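Local coordinates for protein malate dehydrogenase (Pyrococcus horikoshii, PDB 1V9N) that catalyses the NAD-dependent oxidation of (S)-malate to oxaloacetate as a homodimer, and is seen here with NADPH bound, at residues A[40-45]-A[131-136]; A[46-51]-A[55-60]. All blocks are in the same frame, centred on the assembly; numbering follows the deposited sequence.

How the interactions relate
Both interactions hang on helix 34-49: interaction 1 uses its middle, residues 40-45, and interaction 2 its last turn and the residues just beyond, 46-51. Their centres lie about 9 Å apart, and along the chain interaction 2 is nested inside the loop that interaction 1 closes. They touch directly, with Leu44 CD2 packed 3.4 Å from His55 O and SE of Met46 (selenomethionine) 3.7 Å from Tyr133 CD1. NADPH ties them together further. Ala131 N hydrogen-bonds the ribose hydroxyl O2D, His55 of interaction 2 lies against that ribose and its nicotinamide, and Arg50 holds the 2'-phosphate, so the paired segments line both the nicotinamide and the adenosine parts of the cofactor pocket.

Interaction 1 (A[40-45]-A[131-136]); sequences VADNLV and AGYYAL. With NDP (NADPH dihydro-nicotinamide-adenine-dinucleotide phosphate), chain B.
Asn43 lays its CB over the centre of the Tyr133 ring, 3.9 Å from the centroid and almost on the ring normal, a CH-pi contact. With chi1 at 168° the amide is carried over the same face, steeply inclined to it (75° between planes), and ND2 comes to 3.4 Å from Tyr133 CG. At the far end of the ring, Tyr133 OH donates to Asp42 OD1 over 3.2 Å. The hydroxyl meets OD1 from above the carboxylate plane, and the ring stands nearly perpendicular to that carboxylate. One residue thus supports the ring from a face while its neighbour holds the hydroxyl. Tyr133 CD2 in turn sits 3.5 Å above the Tyr134 ring, toward its rim; Tyr134 OH is spent on the backbone oxygen of Tyr128. On the cofactor side, Ala131 N donates to NADPH O2D over 3.1 Å, which brings the backbone just ahead of Gly132 to the nicotinamide ribose. The axes of the short helical segments 40-45 and 132-136 cross at 111° and approach to 10.7 Å, so side chains bridge the gap. Helix 97-115 adjoins Asn43 and Tyr134 through Gln98, helix 16-29 adjoins Ala41, and strand 170-174 packs on Ala131 and Ala135.

Interaction 2 (A[46-51]-A[55-60]); sequences MADLRG and HGVQRL. With NDP (NADPH dihydro-nicotinamide-adenine-dinucleotide phosphate), chain B.
The imidazole of His55 has a neighbour over each face: the ribose oxygen O4D of NADPH lies over one, 3.1 Å from His55 CE1, and Arg59 NE over the opposite one, both offset toward the rim; the His127 ring also meets it, with planes about 20° apart. His55 NE2 approaches C2N of the nicotinamide ring to 3.0 Å, which places the imidazole directly against the cofactor's ribose-nicotinamide junction. Replacing the imidazole by the methyl of an alanine is likely to strip this junction, and Arg59 beyond it, of the ring that lies between them. The guanidinium of Arg50 works by its edge instead. NH2 donates in plane to O2X of the 2'-phosphate (3.1 Å, 167°) and also bonds to Gly323 O, while a bend at chi3 (68°) turns the group toward the phosphate.

Between the two segments, Ala47 CB rests 3.4 Å from His55 O, and Asp48 is the polar link. Its OD2 accepts Val57 N through the syn lone pair, at 2.8 Å and 160°, and OD1 accepts a hydrogen bond from a water whose oxygen is 2.7 Å away, and that water accepts one from Gln58 N. The carboxylate therefore serves two successive amides of the 3-10 segment 57-58, one directly and one through water. Gly56 suits the fit, because a CB there would fall only 2.0 Å from Asp48 OD1. Helix 34-49 ends in a Schellman motif, with Gly51 at positive phi and its N bonded to Asp48 O. Around this turn, Asp48 and Val57 both pack on Leu19 of helix 16-29, Leu49 packs on Met330 and Leu334 of helix 324-336, and Ile338 of strand 338-341 touches Asp48 and Leu49.

Interaction 1 (A[40-45]-A[131-136])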
ATOM      1  N   VAL A  40     -26.014   4.891   2.903  1.00 20.51           N
ATOM      2  CA  VAL A  40     -25.313   5.261   4.130  1.00 18.65           C
ATOM      3  C   VAL A  40     -25.535   4.192   5.202  1.00 19.17           C
ATOM      4  O   VAL A  40     -24.588   3.735   5.846  1.00 18.72           O
ATOM      5  CB  VAL A  40     -25.809   6.631   4.666  1.00 17.04           C
ATOM      6  CG1 VAL A  40     -25.074   6.984   5.956  1.00 17.21           C
ATOM      7  CG2 VAL A  40     -25.578   7.713   3.611  1.00 15.38           C
ATOM      8  N   ALA A  41     -26.788   3.787   5.382  1.00 20.46           N
ATOM      9  CA  ALA A  41     -27.128   2.775   6.379  1.00 21.42           C
ATOM     10  C   ALA A  41     -26.382   1.467   6.105  1.00 21.97           C
ATOM     11  O   ALA A  41     -25.832   0.852   7.020  1.00 20.92           O
ATOM     12  CB  ALA A  41     -28.635   2.535   6.381  1.00 22.61           C
ATOM     13  N   ASP A  42     -26.370   1.052   4.842  1.00 22.94           N
ATOM     14  CA  ASP A  42     -25.687  -0.173   4.440  1.00 25.77           C
ATOM     15  C   ASP A  42     -24.213  -0.103   4.849  1.00 25.23           C
ATOM     16  O   ASP A  42     -23.662  -1.058   5.394  1.00 23.41           O
ATOM     17  CB  ASP A  42     -25.792  -0.353   2.923  1.00 29.64           C
ATOM     18  CG  ASP A  42     -25.282  -1.706   2.454  1.00 35.25           C
ATOM     19  OD1 ASP A  42     -25.094  -1.877   1.229  1.00 36.81           O
ATOM     20  OD2 ASP A  42     -25.074  -2.600   3.304  1.00 39.18           O
ATOM     21  N   ASN A  43     -23.583   1.041   4.590  1.00 21.82           N
ATOM     22  CA  ASN A  43     -22.178   1.239   4.925  1.00 22.16           C
ATOM     23  C   ASN A  43     -21.920   1.247   6.434  1.00 22.47           C
ATOM     24  O   ASN A  43     -20.987   0.597   6.915  1.00 21.22           O
ATOM     25  CB  ASN A  43     -21.679   2.546   4.283  1.00 21.53           C
ATOM     26  CG  ASN A  43     -20.326   2.977   4.799  1.00 19.39           C
ATOM     27  OD1 ASN A  43     -20.223   3.561   5.874  1.00 23.08           O
ATOM     28  ND2 ASN A  43     -19.274   2.695   4.030  1.00 18.24           N
ATOM     29  N   LEU A  44     -22.742   1.974   7.182  1.00 21.16           N
ATOM     30  CA  LEU A  44     -22.565   2.045   8.627  1.00 21.71           C
ATOM     31  C   LEU A  44     -22.894   0.717   9.308  1.00 22.62           C
ATOM     32  O   LEU A  44     -22.224   0.322  10.257  1.00 22.01           O
ATOM     33  CB  LEU A  44     -23.434   3.163   9.225  1.00 20.92           C
ATOM     34  CG  LEU A  44     -23.091   4.601   8.815  1.00 20.74           C
ATOM     35  CD1 LEU A  44     -24.012   5.581   9.545  1.00 21.37           C
ATOM     36  CD2 LEU A  44     -21.640   4.895   9.156  1.00 22.91           C
ATOM     37  N   VAL A  45     -23.928   0.035   8.823  1.00 23.80           N
ATOM     38  CA  VAL A  45     -24.326  -1.243   9.403  1.00 25.96           C
ATOM     39  C   VAL A  45     -23.272  -2.305   9.130  1.00 26.68           C
ATOM     40  O   VAL A  45     -22.996  -3.146   9.986  1.00 26.26           O
ATOM     41  CB  VAL A  45     -25.700  -1.711   8.853  1.00 27.00           C
ATOM     42  CG1 VAL A  45     -26.020  -3.119   9.354  1.00 28.92           C
ATOM     43  CG2 VAL A  45     -26.790  -0.745   9.310  1.00 27.51           C
ATOM     44  N   ALA A 131     -13.345   1.877   4.343  1.00 17.70           N
ATOM     45  CA  ALA A 131     -12.849   1.802   2.974  1.00 16.11           C
ATOM     46  C   ALA A 131     -13.184   0.449   2.339  1.00 15.44           C
ATOM     47  O   ALA A 131     -13.439   0.363   1.138  1.00 11.83           O
ATOM     48  CB  ALA A 131     -11.334   2.029   2.957  1.00 14.27           C
ATOM     49  N   GLY A 132     -13.195  -0.603   3.153  1.00 14.80           N
ATOM     50  CA  GLY A 132     -13.484  -1.932   2.633  1.00 15.90           C
ATOM     51  C   GLY A 132     -14.851  -2.060   1.990  1.00 16.28           C
ATOM     52  O   GLY A 132     -15.074  -2.924   1.140  1.00 18.00           O
ATOM     53  N   TYR A 133     -15.781  -1.206   2.401  1.00 17.58           N
ATOM     54  CA  TYR A 133     -17.125  -1.231   1.845  1.00 17.62           C
ATOM     55  C   TYR A 133     -17.113  -1.038   0.325  1.00 16.52           C
ATOM     56  O   TYR A 133     -17.848  -1.706  -0.399  1.00 16.94           O
ATOM     57  CB  TYR A 133     -17.975  -0.135   2.491  1.00 19.57           C
ATOM     58  CG  TYR A 133     -19.356   0.015   1.894  1.00 21.72           C
ATOM     59  CD1 TYR A 133     -20.409  -0.815   2.287  1.00 24.30           C
ATOM     60  CD2 TYR A 133     -19.608   0.988   0.928  1.00 24.37           C
ATOM     61  CE1 TYR A 133     -21.684  -0.672   1.733  1.00 24.51           C
ATOM     62  CE2 TYR A 133     -20.870   1.138   0.366  1.00 25.82           C
ATOM     63  CZ  TYR A 133     -21.902   0.310   0.770  1.00 26.74           C
ATOM     64  OH  TYR A 133     -23.145   0.477   0.210  1.00 28.25           O
ATOM     65  N   TYR A 134     -16.281  -0.119  -0.156  1.00 16.89           N
ATOM     66  CA  TYR A 134     -16.208   0.164  -1.591  1.00 14.68           C
ATOM     67  C   TYR A 134     -15.387  -0.899  -2.323  1.00 14.89           C
ATOM     68  O   TYR A 134     -15.731  -1.306  -3.433  1.00 14.28           O
ATOM     69  CB  TYR A 134     -15.619   1.565  -1.800  1.00 14.71           C
ATOM     70  CG  TYR A 134     -16.356   2.591  -0.966  1.00 15.60           C
ATOM     71  CD1 TYR A 134     -17.569   3.135  -1.397  1.00 17.78           C
ATOM     72  CD2 TYR A 134     -15.913   2.912   0.313  1.00 15.77           C
ATOM     73  CE1 TYR A 134     -18.329   3.962  -0.562  1.00 18.64           C
ATOM     74  CE2 TYR A 134     -16.663   3.735   1.155  1.00 17.66           C
ATOM     75  CZ  TYR A 134     -17.866   4.251   0.716  1.00 18.39           C
ATOM     76  OH  TYR A 134     -18.620   5.025   1.570  1.00 20.03           O
ATOM     77  N   ALA A 135     -14.311  -1.364  -1.698  1.00 14.33           N
ATOM     78  CA  ALA A 135     -13.489  -2.392  -2.332  1.00 17.20           C
ATOM     79  C   ALA A 135     -14.327  -3.649  -2.544  1.00 17.14           C
ATOM     80  O   ALA A 135     -14.227  -4.296  -3.588  1.00 18.33           O
ATOM     81  CB  ALA A 135     -12.269  -2.717  -1.470  1.00 13.36           C
ATOM     82  N   LEU A 136     -15.154  -3.985  -1.553  1.00 18.22           N
ATOM     83  CA  LEU A 136     -16.006  -5.174  -1.624  1.00 19.73           C
ATOM     84  C   LEU A 136     -16.996  -5.130  -2.772  1.00 19.81           C
ATOM     85  O   LEU A 136     -17.351  -6.167  -3.340  1.00 18.88           O
ATOM     86  CB  LEU A 136     -16.773  -5.376  -0.312  1.00 21.91           C
ATOM     87  CG  LEU A 136     -16.062  -6.172   0.784  1.00 26.16           C
ATOM     88  CD1 LEU A 136     -16.956  -6.245   2.020  1.00 28.08           C
ATOM     89  CD2 LEU A 136     -15.742  -7.582   0.275  1.00 24.47           C
TER
HETATM   90  PA  NDP B 401      -7.687  -3.622  11.874  1.00 27.15           P
HETATM   91  O1A NDP B 401      -8.907  -3.916  12.587  1.00 29.38           O
HETATM   92  O2A NDP B 401      -6.330  -3.627  12.525  1.00 28.04           O
HETATM   93  O5B NDP B 401      -7.652  -4.615  10.569  1.00 28.10           O
HETATM   94  C5B NDP B 401      -6.574  -4.564   9.616  1.00 26.61           C
HETATM   95  C4B NDP B 401      -6.924  -5.609   8.540  1.00 25.06           C
HETATM   96  O4B NDP B 401      -6.238  -6.803   8.958  1.00 26.29           O
HETATM   97  C3B NDP B 401      -8.365  -5.998   8.359  1.00 25.38           C
HETATM   98  O3B NDP B 401      -8.595  -6.206   6.932  1.00 21.60           O
HETATM   99  C2B NDP B 401      -8.572  -7.260   9.117  1.00 23.71           C
HETATM  100  O2B NDP B 401      -9.647  -8.121   8.701  1.00 23.34           O
HETATM  101  C1B NDP B 401      -7.199  -7.854   9.052  1.00 25.55           C
HETATM  102  N9A NDP B 401      -6.793  -8.644  10.247  1.00 29.54           N
HETATM  103  C8A NDP B 401      -7.059  -8.402  11.625  1.00 29.06           C
HETATM  104  N7A NDP B 401      -6.505  -9.322  12.381  1.00 30.72           N
HETATM  105  C5A NDP B 401      -5.864 -10.185  11.539  1.00 30.65           C
HETATM  106  C6A NDP B 401      -5.078 -11.369  11.711  1.00 31.23           C
HETATM  107  N6A NDP B 401      -4.840 -11.844  12.939  1.00 31.29           N
HETATM  108  N1A NDP B 401      -4.562 -12.018  10.610  1.00 30.98           N
HETATM  109  C2A NDP B 401      -4.798 -11.536   9.347  1.00 29.37           C
HETATM  110  N3A NDP B 401      -5.520 -10.428   9.080  1.00 28.90           N
HETATM  111  C4A NDP B 401      -6.032  -9.791  10.227  1.00 30.06           C
HETATM  112  O3  NDP B 401      -7.747  -2.272  11.072  1.00 29.05           O
HETATM  113  PN  NDP B 401      -7.869  -0.718  11.365  1.00 28.90           P
HETATM  114  O1N NDP B 401      -6.656  -0.127  10.807  1.00 27.75           O
HETATM  115  O2N NDP B 401      -8.051  -0.672  12.856  1.00 31.25           O
HETATM  116  O5D NDP B 401      -9.192  -0.359  10.558  1.00 27.80           O
HETATM  117  C5D NDP B 401     -10.245   0.483  11.106  1.00 29.72           C
HETATM  118  C4D NDP B 401     -11.413   0.656  10.061  1.00 28.48           C
HETATM  119  O4D NDP B 401     -11.651   2.048   9.949  1.00 29.86           O
HETATM  120  C3D NDP B 401     -11.144   0.170   8.615  1.00 27.84           C
HETATM  121  O3D NDP B 401     -12.325  -0.493   8.144  1.00 27.28           O
HETATM  122  C2D NDP B 401     -10.783   1.417   7.827  1.00 27.69           C
HETATM  123  O2D NDP B 401     -11.116   1.283   6.461  1.00 24.57           O
HETATM  124  C1D NDP B 401     -11.591   2.497   8.594  1.00 27.73           C
HETATM  125  N1N NDP B 401     -10.976   3.851   8.567  1.00 25.33           N
HETATM  126  C2N NDP B 401     -11.706   4.863   7.883  1.00 24.99           C
HETATM  127  C3N NDP B 401     -11.117   6.194   7.860  1.00 25.12           C
HETATM  128  C7N NDP B 401     -11.826   7.283   7.180  1.00 24.05           C
HETATM  129  O7N NDP B 401     -11.394   8.441   7.124  1.00 24.91           O
HETATM  130  N7N NDP B 401     -13.019   7.050   6.567  1.00 24.05           N
HETATM  131  C4N NDP B 401      -9.867   6.394   8.520  1.00 27.27           C
HETATM  132  C5N NDP B 401      -9.168   5.390   9.176  1.00 26.71           C
HETATM  133  C6N NDP B 401      -9.722   4.112   9.208  1.00 26.04           C
HETATM  134  P2B NDP B 401     -11.043  -8.230   9.372  1.00 26.07           P
HETATM  135  O1X NDP B 401     -11.281  -9.682   9.357  1.00 25.43           O
HETATM  136  O2X NDP B 401     -12.060  -7.499   8.555  1.00 24.13           O
HETATM  137  O3X NDP B 401     -10.979  -7.673  10.791  1.00 24.43           O

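Interaction 2 (A[46-51]-A[55-60])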
HETATM    1  N   MSE A  46     -22.671  -2.266   7.943  1.00 25.75           N
HETATM    2  CA  MSE A  46     -21.636  -3.239   7.625  1.00 24.11           C
HETATM    3  C   MSE A  46     -20.490  -3.093   8.618  1.00 22.83           C
HETATM    4  O   MSE A  46     -19.926  -4.089   9.074  1.00 24.07           O
HETATM    5  CB  MSE A  46     -21.107  -3.046   6.201  1.00 25.16           C
HETATM    6  CG  MSE A  46     -19.981  -4.028   5.862  1.00 27.16           C
HETATM    7 SE   MSE A  46     -19.264  -3.833   4.084  1.00 33.10          SE
HETATM    8  CE  MSE A  46     -20.706  -4.654   3.113  1.00 28.02           C
ATOM      9  N   ALA A  47     -20.145  -1.849   8.951  1.00 20.80           N
ATOM     10  CA  ALA A  47     -19.069  -1.582   9.900  1.00 21.43           C
ATOM     11  C   ALA A  47     -19.393  -2.181  11.269  1.00 23.93           C
ATOM     12  O   ALA A  47     -18.534  -2.779  11.916  1.00 24.20           O
ATOM     13  CB  ALA A  47     -18.845  -0.076  10.034  1.00 20.36           C
ATOM     14  N   ASP A  48     -20.631  -2.004  11.719  1.00 25.91           N
ATOM     15  CA  ASP A  48     -21.037  -2.550  13.008  1.00 29.51           C
ATOM     16  C   ASP A  48     -21.022  -4.082  12.964  1.00 28.46           C
ATOM     17  O   ASP A  48     -20.560  -4.727  13.902  1.00 29.92           O
ATOM     18  CB  ASP A  48     -22.429  -2.041  13.390  1.00 29.75           C
ATOM     19  CG  ASP A  48     -22.416  -0.584  13.829  1.00 33.75           C
ATOM     20  OD1 ASP A  48     -21.620  -0.240  14.733  1.00 32.38           O
ATOM     21  OD2 ASP A  48     -23.200   0.216  13.273  1.00 34.51           O
ATOM     22  N   LEU A  49     -21.511  -4.651  11.867  1.00 27.23           N
ATOM     23  CA  LEU A  49     -21.541  -6.100  11.696  1.00 29.63           C
ATOM     24  C   LEU A  49     -20.142  -6.718  11.685  1.00 31.07           C
ATOM     25  O   LEU A  49     -19.925  -7.790  12.259  1.00 32.09           O
ATOM     26  CB  LEU A  49     -22.259  -6.466  10.393  1.00 28.55           C
ATOM     27  CG  LEU A  49     -23.781  -6.317  10.360  1.00 28.80           C
ATOM     28  CD1 LEU A  49     -24.302  -6.607   8.962  1.00 27.92           C
ATOM     29  CD2 LEU A  49     -24.402  -7.281  11.367  1.00 31.01           C
ATOM     30  N   ARG A  50     -19.200  -6.046  11.027  1.00 29.14           N
ATOM     31  CA  ARG A  50     -17.831  -6.545  10.939  1.00 28.47           C
ATOM     32  C   ARG A  50     -17.020  -6.249  12.194  1.00 29.61           C
ATOM     33  O   ARG A  50     -15.840  -6.589  12.275  1.00 30.21           O
ATOM     34  CB  ARG A  50     -17.118  -5.950   9.720  1.00 26.79           C
ATOM     35  CG  ARG A  50     -17.733  -6.315   8.373  1.00 24.20           C
ATOM     36  CD  ARG A  50     -16.796  -5.899   7.226  1.00 24.55           C
ATOM     37  NE  ARG A  50     -15.571  -6.699   7.222  1.00 23.55           N
ATOM     38  CZ  ARG A  50     -15.491  -7.936   6.735  1.00 21.50           C
ATOM     39  NH1 ARG A  50     -16.558  -8.503   6.199  1.00 21.85           N
ATOM     40  NH2 ARG A  50     -14.357  -8.622   6.822  1.00 22.34           N
ATOM     41  N   GLY A  51     -17.648  -5.600  13.170  1.00 29.48           N
ATOM     42  CA  GLY A  51     -16.952  -5.296  14.406  1.00 29.47           C
ATOM     43  C   GLY A  51     -16.116  -4.034  14.395  1.00 30.88           C
ATOM     44  O   GLY A  51     -15.173  -3.906  15.177  1.00 31.88           O
ATOM     45  N   HIS A  55     -16.479   3.046  13.222  1.00 28.82           N
ATOM     46  CA  HIS A  55     -17.064   3.560  11.984  1.00 28.28           C
ATOM     47  C   HIS A  55     -18.511   3.158  11.721  1.00 26.69           C
ATOM     48  O   HIS A  55     -19.001   3.292  10.603  1.00 25.58           O
ATOM     49  CB  HIS A  55     -16.186   3.161  10.791  1.00 27.08           C
ATOM     50  CG  HIS A  55     -14.859   3.851  10.776  1.00 26.24           C
ATOM     51  ND1 HIS A  55     -13.864   3.572  11.689  1.00 27.46           N
ATOM     52  CD2 HIS A  55     -14.398   4.874  10.019  1.00 26.90           C
ATOM     53  CE1 HIS A  55     -12.849   4.397  11.499  1.00 24.82           C
ATOM     54  NE2 HIS A  55     -13.148   5.198  10.493  1.00 28.10           N
ATOM     55  N   GLY A  56     -19.196   2.677  12.756  1.00 27.70           N
ATOM     56  CA  GLY A  56     -20.580   2.266  12.607  1.00 27.88           C
ATOM     57  C   GLY A  56     -21.570   3.352  12.992  1.00 29.04           C
ATOM     58  O   GLY A  56     -21.293   4.538  12.815  1.00 28.59           O
ATOM     59  N   VAL A  57     -22.721   2.948  13.526  1.00 31.34           N
ATOM     60  CA  VAL A  57     -23.762   3.895  13.927  1.00 33.85           C
ATOM     61  C   VAL A  57     -23.265   4.949  14.914  1.00 35.22           C
ATOM     62  O   VAL A  57     -23.839   6.032  15.019  1.00 35.74           O
ATOM     63  CB  VAL A  57     -24.972   3.173  14.558  1.00 33.34           C
ATOM     64  CG1 VAL A  57     -25.616   2.261  13.536  1.00 35.12           C
ATOM     65  CG2 VAL A  57     -24.531   2.381  15.777  1.00 32.46           C
ATOM     66  N   GLN A  58     -22.203   4.626  15.641  1.00 37.45           N
ATOM     67  CA  GLN A  58     -21.636   5.557  16.607  1.00 38.89           C
ATOM     68  C   GLN A  58     -21.268   6.873  15.919  1.00 38.64           C
ATOM     69  O   GLN A  58     -21.035   7.885  16.576  1.00 39.53           O
ATOM     70  CB  GLN A  58     -20.382   4.951  17.234  1.00 42.22           C
ATOM     71  CG  GLN A  58     -19.726   5.838  18.269  1.00 47.42           C
ATOM     72  CD  GLN A  58     -18.256   5.523  18.450  1.00 49.25           C
ATOM     73  OE1 GLN A  58     -17.441   5.782  17.561  1.00 50.64           O
ATOM     74  NE2 GLN A  58     -17.910   4.958  19.599  1.00 50.64           N
ATOM     75  N   ARG A  59     -21.227   6.849  14.591  1.00 36.87           N
ATOM     76  CA  ARG A  59     -20.866   8.018  13.797  1.00 34.47           C
ATOM     77  C   ARG A  59     -22.062   8.646  13.114  1.00 31.49           C
ATOM     78  O   ARG A  59     -21.908   9.494  12.238  1.00 30.08           O
ATOM     79  CB  ARG A  59     -19.872   7.599  12.731  1.00 38.72           C
ATOM     80  CG  ARG A  59     -18.712   6.838  13.291  1.00 44.57           C
ATOM     81  CD  ARG A  59     -17.584   7.777  13.540  1.00 48.19           C
ATOM     82  NE  ARG A  59     -16.464   7.487  12.660  1.00 52.98           N
ATOM     83  CZ  ARG A  59     -15.375   8.239  12.610  1.00 54.40           C
ATOM     84  NH1 ARG A  59     -15.298   9.309  13.384  1.00 57.45           N
ATOM     85  NH2 ARG A  59     -14.364   7.916  11.818  1.00 56.43           N
ATOM     86  N   LEU A  60     -23.255   8.209  13.488  1.00 28.49           N
ATOM     87  CA  LEU A  60     -24.454   8.761  12.888  1.00 26.47           C
ATOM     88  C   LEU A  60     -24.611  10.221  13.308  1.00 26.12           C
ATOM     89  O   LEU A  60     -25.052  11.059  12.523  1.00 26.09           O
ATOM     90  CB  LEU A  60     -25.679   7.960  13.320  1.00 25.31           C
ATOM     91  CG  LEU A  60     -26.994   8.451  12.717  1.00 23.54           C
ATOM     92  CD1 LEU A  60     -26.976   8.235  11.206  1.00 23.65           C
ATOM     93  CD2 LEU A  60     -28.159   7.706  13.359  1.00 22.97           C
TER
HETATM   94  PA  NDP B 401      -7.687  -3.622  11.874  1.00 27.15           P
HETATM   95  O1A NDP B 401      -8.907  -3.916  12.587  1.00 29.38           O
HETATM   96  O2A NDP B 401      -6.330  -3.627  12.525  1.00 28.04           O
HETATM   97  O5B NDP B 401      -7.652  -4.615  10.569  1.00 28.10           O
HETATM   98  C5B NDP B 401      -6.574  -4.564   9.616  1.00 26.61           C
HETATM   99  C4B NDP B 401      -6.924  -5.609   8.540  1.00 25.06           C
HETATM  100  O4B NDP B 401      -6.238  -6.803   8.958  1.00 26.29           O
HETATM  101  C3B NDP B 401      -8.365  -5.998   8.359  1.00 25.38           C
HETATM  102  O3B NDP B 401      -8.595  -6.206   6.932  1.00 21.60           O
HETATM  103  C2B NDP B 401      -8.572  -7.260   9.117  1.00 23.71           C
HETATM  104  O2B NDP B 401      -9.647  -8.121   8.701  1.00 23.34           O
HETATM  105  C1B NDP B 401      -7.199  -7.854   9.052  1.00 25.55           C
HETATM  106  N9A NDP B 401      -6.793  -8.644  10.247  1.00 29.54           N
HETATM  107  C8A NDP B 401      -7.059  -8.402  11.625  1.00 29.06           C
HETATM  108  N7A NDP B 401      -6.505  -9.322  12.381  1.00 30.72           N
HETATM  109  C5A NDP B 401      -5.864 -10.185  11.539  1.00 30.65           C
HETATM  110  C6A NDP B 401      -5.078 -11.369  11.711  1.00 31.23           C
HETATM  111  N6A NDP B 401      -4.840 -11.844  12.939  1.00 31.29           N
HETATM  112  N1A NDP B 401      -4.562 -12.018  10.610  1.00 30.98           N
HETATM  113  C2A NDP B 401      -4.798 -11.536   9.347  1.00 29.37           C
HETATM  114  N3A NDP B 401      -5.520 -10.428   9.080  1.00 28.90           N
HETATM  115  C4A NDP B 401      -6.032  -9.791  10.227  1.00 30.06           C
HETATM  116  O3  NDP B 401      -7.747  -2.272  11.072  1.00 29.05           O
HETATM  117  PN  NDP B 401      -7.869  -0.718  11.365  1.00 28.90           P
HETATM  118  O1N NDP B 401      -6.656  -0.127  10.807  1.00 27.75           O
HETATM  119  O2N NDP B 401      -8.051  -0.672  12.856  1.00 31.25           O
HETATM  120  O5D NDP B 401      -9.192  -0.359  10.558  1.00 27.80           O
HETATM  121  C5D NDP B 401     -10.245   0.483  11.106  1.00 29.72           C
HETATM  122  C4D NDP B 401     -11.413   0.656  10.061  1.00 28.48           C
HETATM  123  O4D NDP B 401     -11.651   2.048   9.949  1.00 29.86           O
HETATM  124  C3D NDP B 401     -11.144   0.170   8.615  1.00 27.84           C
HETATM  125  O3D NDP B 401     -12.325  -0.493   8.144  1.00 27.28           O
HETATM  126  C2D NDP B 401     -10.783   1.417   7.827  1.00 27.69           C
HETATM  127  O2D NDP B 401     -11.116   1.283   6.461  1.00 24.57           O
HETATM  128  C1D NDP B 401     -11.591   2.497   8.594  1.00 27.73           C
HETATM  129  N1N NDP B 401     -10.976   3.851   8.567  1.00 25.33           N
HETATM  130  C2N NDP B 401     -11.706   4.863   7.883  1.00 24.99           C
HETATM  131  C3N NDP B 401     -11.117   6.194   7.860  1.00 25.12           C
HETATM  132  C7N NDP B 401     -11.826   7.283   7.180  1.00 24.05           C
HETATM  133  O7N NDP B 401     -11.394   8.441   7.124  1.00 24.91           O
HETATM  134  N7N NDP B 401     -13.019   7.050   6.567  1.00 24.05           N
HETATM  135  C4N NDP B 401      -9.867   6.394   8.520  1.00 27.27           C
HETATM  136  C5N NDP B 401      -9.168   5.390   9.176  1.00 26.71           C
HETATM  137  C6N NDP B 401      -9.722   4.112   9.208  1.00 26.04           C
HETATM  138  P2B NDP B 401     -11.043  -8.230   9.372  1.00 26.07           P
HETATM  139  O1X NDP B 401     -11.281  -9.682   9.357  1.00 25.43           O
HETATM  140  O2X NDP B 401     -12.060  -7.499   8.555  1.00 24.13           O
HETATM  141  O3X NDP B 401     -10.979  -7.673  10.791  1.00 24.43           O
HETATM  142  O   HOH W   1     -20.642   1.899  16.042  1.00 32.19           O